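Local coordinates for protein lysine-sensitive aspartokinase 3 (Escherichia coli, PDB 2J0W) that catalyses the ATP-dependent phosphorylation of L-aspartate to 4-phospho-L-aspartate, the first step of lysine biosynthesis, and is feedback-inhibited by lysine, at residues Ile243-Met251 with Leu264-Pro273. Numbering follows the deposited sequence.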
# COMPACT_ATOMS: atom_id res chain seq x y z
N ILE A 243 -15.90 5.60 -23.76
CA ILE A 243 -14.97 5.01 -22.78
C ILE A 243 -15.55 3.71 -22.23
O ILE A 243 -16.74 3.42 -22.43
CB ILE A 243 -14.74 5.95 -21.59
CG1 ILE A 243 -13.59 5.41 -20.73
CG2 ILE A 243 -16.00 6.06 -20.74
CD1 ILE A 243 -13.14 6.34 -19.65
N ALA A 244 -14.72 2.94 -21.53
CA ALA A 244 -15.12 1.64 -20.95
C ALA A 244 -15.32 1.68 -19.44
O ALA A 244 -14.75 2.53 -18.73
CB ALA A 244 -14.11 0.56 -21.30
N PHE A 245 -16.13 0.73 -18.97
CA PHE A 245 -16.48 0.58 -17.55
C PHE A 245 -15.38 0.83 -16.52
O PHE A 245 -15.44 1.81 -15.78
CB PHE A 245 -17.09 -0.81 -17.32
CG PHE A 245 -18.47 -0.96 -17.89
CD1 PHE A 245 -19.36 0.12 -17.88
CD2 PHE A 245 -18.89 -2.19 -18.40
CE1 PHE A 245 -20.64 -0.03 -18.35
CE2 PHE A 245 -20.19 -2.34 -18.88
CZ PHE A 245 -21.07 -1.26 -18.85
N ALA A 246 -14.39 -0.05 -16.46
CA ALA A 246 -13.34 0.12 -15.47
C ALA A 246 -12.66 1.48 -15.58
O ALA A 246 -12.33 2.09 -14.57
CB ALA A 246 -12.32 -1.00 -15.56
N GLU A 247 -12.45 1.95 -16.80
CA GLU A 247 -11.82 3.25 -16.95
C GLU A 247 -12.58 4.30 -16.17
O GLU A 247 -12.06 4.94 -15.27
CB GLU A 247 -11.78 3.68 -18.41
CG GLU A 247 -10.60 3.16 -19.19
CD GLU A 247 -10.73 3.50 -20.65
OE1 GLU A 247 -11.45 2.77 -21.36
OE2 GLU A 247 -10.11 4.49 -21.08
N ALA A 248 -13.84 4.45 -16.55
CA ALA A 248 -14.75 5.42 -15.94
C ALA A 248 -15.03 5.10 -14.49
O ALA A 248 -15.08 5.99 -13.64
CB ALA A 248 -16.05 5.43 -16.71
N ALA A 249 -15.23 3.81 -14.22
CA ALA A 249 -15.50 3.33 -12.88
C ALA A 249 -14.48 3.96 -11.95
O ALA A 249 -14.82 4.49 -10.89
CB ALA A 249 -15.38 1.82 -12.84
N GLU A 250 -13.22 3.91 -12.38
CA GLU A 250 -12.13 4.47 -11.59
C GLU A 250 -12.12 5.99 -11.61
O GLU A 250 -11.63 6.62 -10.67
CB GLU A 250 -10.79 3.90 -12.07
CG GLU A 250 -10.44 2.55 -11.42
CD GLU A 250 -9.01 2.08 -11.70
OE1 GLU A 250 -8.10 2.94 -11.79
OE2 GLU A 250 -8.79 0.85 -11.82
N MET A 251 -12.65 6.58 -12.68
CA MET A 251 -12.72 8.04 -12.79
C MET A 251 -13.68 8.54 -11.72
O MET A 251 -13.37 9.48 -10.99
CB MET A 251 -13.25 8.48 -14.16
CG MET A 251 -12.24 8.44 -15.29
SD MET A 251 -12.85 9.30 -16.75
CE MET A 251 -12.58 11.05 -16.26
N LEU A 264 -21.67 2.49 -11.88
CA LEU A 264 -21.22 1.42 -12.76
C LEU A 264 -21.20 -0.01 -12.22
O LEU A 264 -21.09 -0.97 -13.00
CB LEU A 264 -19.84 1.79 -13.33
CG LEU A 264 -19.82 3.16 -14.05
CD1 LEU A 264 -18.40 3.59 -14.45
CD2 LEU A 264 -20.73 3.10 -15.26
N LEU A 265 -21.32 -0.19 -10.90
CA LEU A 265 -21.34 -1.55 -10.37
C LEU A 265 -22.44 -2.35 -11.06
O LEU A 265 -22.20 -3.45 -11.54
CB LEU A 265 -21.57 -1.56 -8.87
CG LEU A 265 -20.39 -1.20 -7.97
CD1 LEU A 265 -20.83 -1.29 -6.50
CD2 LEU A 265 -19.20 -2.13 -8.27
N PRO A 266 -23.67 -1.82 -11.08
CA PRO A 266 -24.71 -2.59 -11.75
C PRO A 266 -24.42 -2.65 -13.25
O PRO A 266 -24.68 -3.65 -13.91
CB PRO A 266 -25.99 -1.81 -11.44
CG PRO A 266 -25.68 -1.19 -10.11
CD PRO A 266 -24.26 -0.72 -10.29
N ALA A 267 -23.87 -1.56 -13.78
CA ALA A 267 -23.54 -1.48 -15.20
C ALA A 267 -22.67 -2.66 -15.62
O ALA A 267 -22.98 -3.35 -16.58
CB ALA A 267 -22.81 -0.17 -15.49
N VAL A 268 -21.59 -2.87 -14.88
CA VAL A 268 -20.67 -3.96 -15.14
C VAL A 268 -21.34 -5.31 -14.92
O VAL A 268 -21.19 -6.23 -15.72
CB VAL A 268 -19.44 -3.89 -14.21
CG1 VAL A 268 -18.58 -5.13 -14.36
CG2 VAL A 268 -18.62 -2.65 -14.53
N ARG A 269 -22.09 -5.43 -13.83
CA ARG A 269 -22.76 -6.69 -13.52
C ARG A 269 -23.77 -7.16 -14.55
O ARG A 269 -24.05 -8.35 -14.63
CB ARG A 269 -23.44 -6.61 -12.16
CG ARG A 269 -22.47 -6.44 -11.00
CD ARG A 269 -23.10 -6.99 -9.75
NE ARG A 269 -24.35 -6.32 -9.40
CZ ARG A 269 -24.43 -5.24 -8.63
NH1 ARG A 269 -23.33 -4.70 -8.11
NH2 ARG A 269 -25.62 -4.72 -8.35
N SER A 270 -24.33 -6.23 -15.33
CA SER A 270 -25.33 -6.59 -16.35
C SER A 270 -25.04 -6.05 -17.75
O SER A 270 -25.89 -6.12 -18.64
CB SER A 270 -26.72 -6.15 -15.91
OG SER A 270 -27.23 -7.03 -14.92
N ASP A 271 -23.84 -5.51 -17.93
CA ASP A 271 -23.42 -4.98 -19.22
C ASP A 271 -24.42 -3.98 -19.81
O ASP A 271 -24.75 -4.03 -21.00
CB ASP A 271 -23.19 -6.14 -20.19
CG ASP A 271 -22.28 -5.77 -21.34
OD1 ASP A 271 -22.79 -5.51 -22.46
OD2 ASP A 271 -21.05 -5.73 -21.13
N ILE A 272 -24.91 -3.07 -18.97
CA ILE A 272 -25.87 -2.05 -19.41
C ILE A 272 -25.15 -0.74 -19.68
O ILE A 272 -24.90 0.06 -18.77
CB ILE A 272 -26.98 -1.83 -18.37
CG1 ILE A 272 -27.77 -3.14 -18.16
CG2 ILE A 272 -27.92 -0.73 -18.85
CD1 ILE A 272 -28.86 -3.07 -17.09
N PRO A 273 -24.82 -0.49 -20.95
CA PRO A 273 -24.12 0.75 -21.32
C PRO A 273 -24.84 1.97 -20.74
O PRO A 273 -26.06 1.95 -20.60
CB PRO A 273 -24.12 0.69 -22.84
CG PRO A 273 -25.40 -0.01 -23.14
CD PRO A 273 -25.41 -1.13 -22.13
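Phe-245 lays its ring against the helix 264-270, and most of the apolar contact is made there. Its CG stands anti to the carbonyl carbon (chi1 -72°), which carries the ring across to the other helix. One face lies over the backbone at Ala-267 and Val-268, with Val-268 N above the ring centre. The methyl of Ala-267 reaches the far part of the ring, CB to Phe-245 CE1 3.6 Å, while Val-268 CG2 packs at the root of the side chain, 3.7 Å from Phe-245 CB. Leu-264 CD2 approaches obliquely, 4.2 Å from Phe-245 CD1.

The other branch, Leu-264 CD1, settles against the next turn of helix 245-251, 3.2 Å from Ala-249 N. Small alanines let it come this close to the backbone: Leu-264 CD1 sits 3.7 Å from Ala-248 CB and 3.9 Å from Ala-249 CB. The two helices run nearly antiparallel, at 167°, with their axes 10.4 Å apart. Val-289 of strand 287-290 touches both Phe-245 and Leu-264, so this layer rests on the sheet of the amino acid kinase domain. Helix 245-251 also carries Met-251, which touches the bound ADP.

Polar atoms meet the ring at its rim: Asp-271 OD2 and Ile-272 O lie near its plane, the carbonyl oxygen 4.1 Å from Phe-245 CZ. Within 243-251, Glu-247 folds back to take the Ala-244 N-H on OE1 from above the carboxylate plane, at the start of the helix; its OE2 forms a salt bridge with Arg-300.

Replacing Phe-245 by an alanine would take the ring away and is likely to leave a gap beside Ala-267 and Val-268, with Leu-264 CD2 losing its aromatic neighbour. No hydrogen bond joins the two segments, so their direct contact rests on apolar packing.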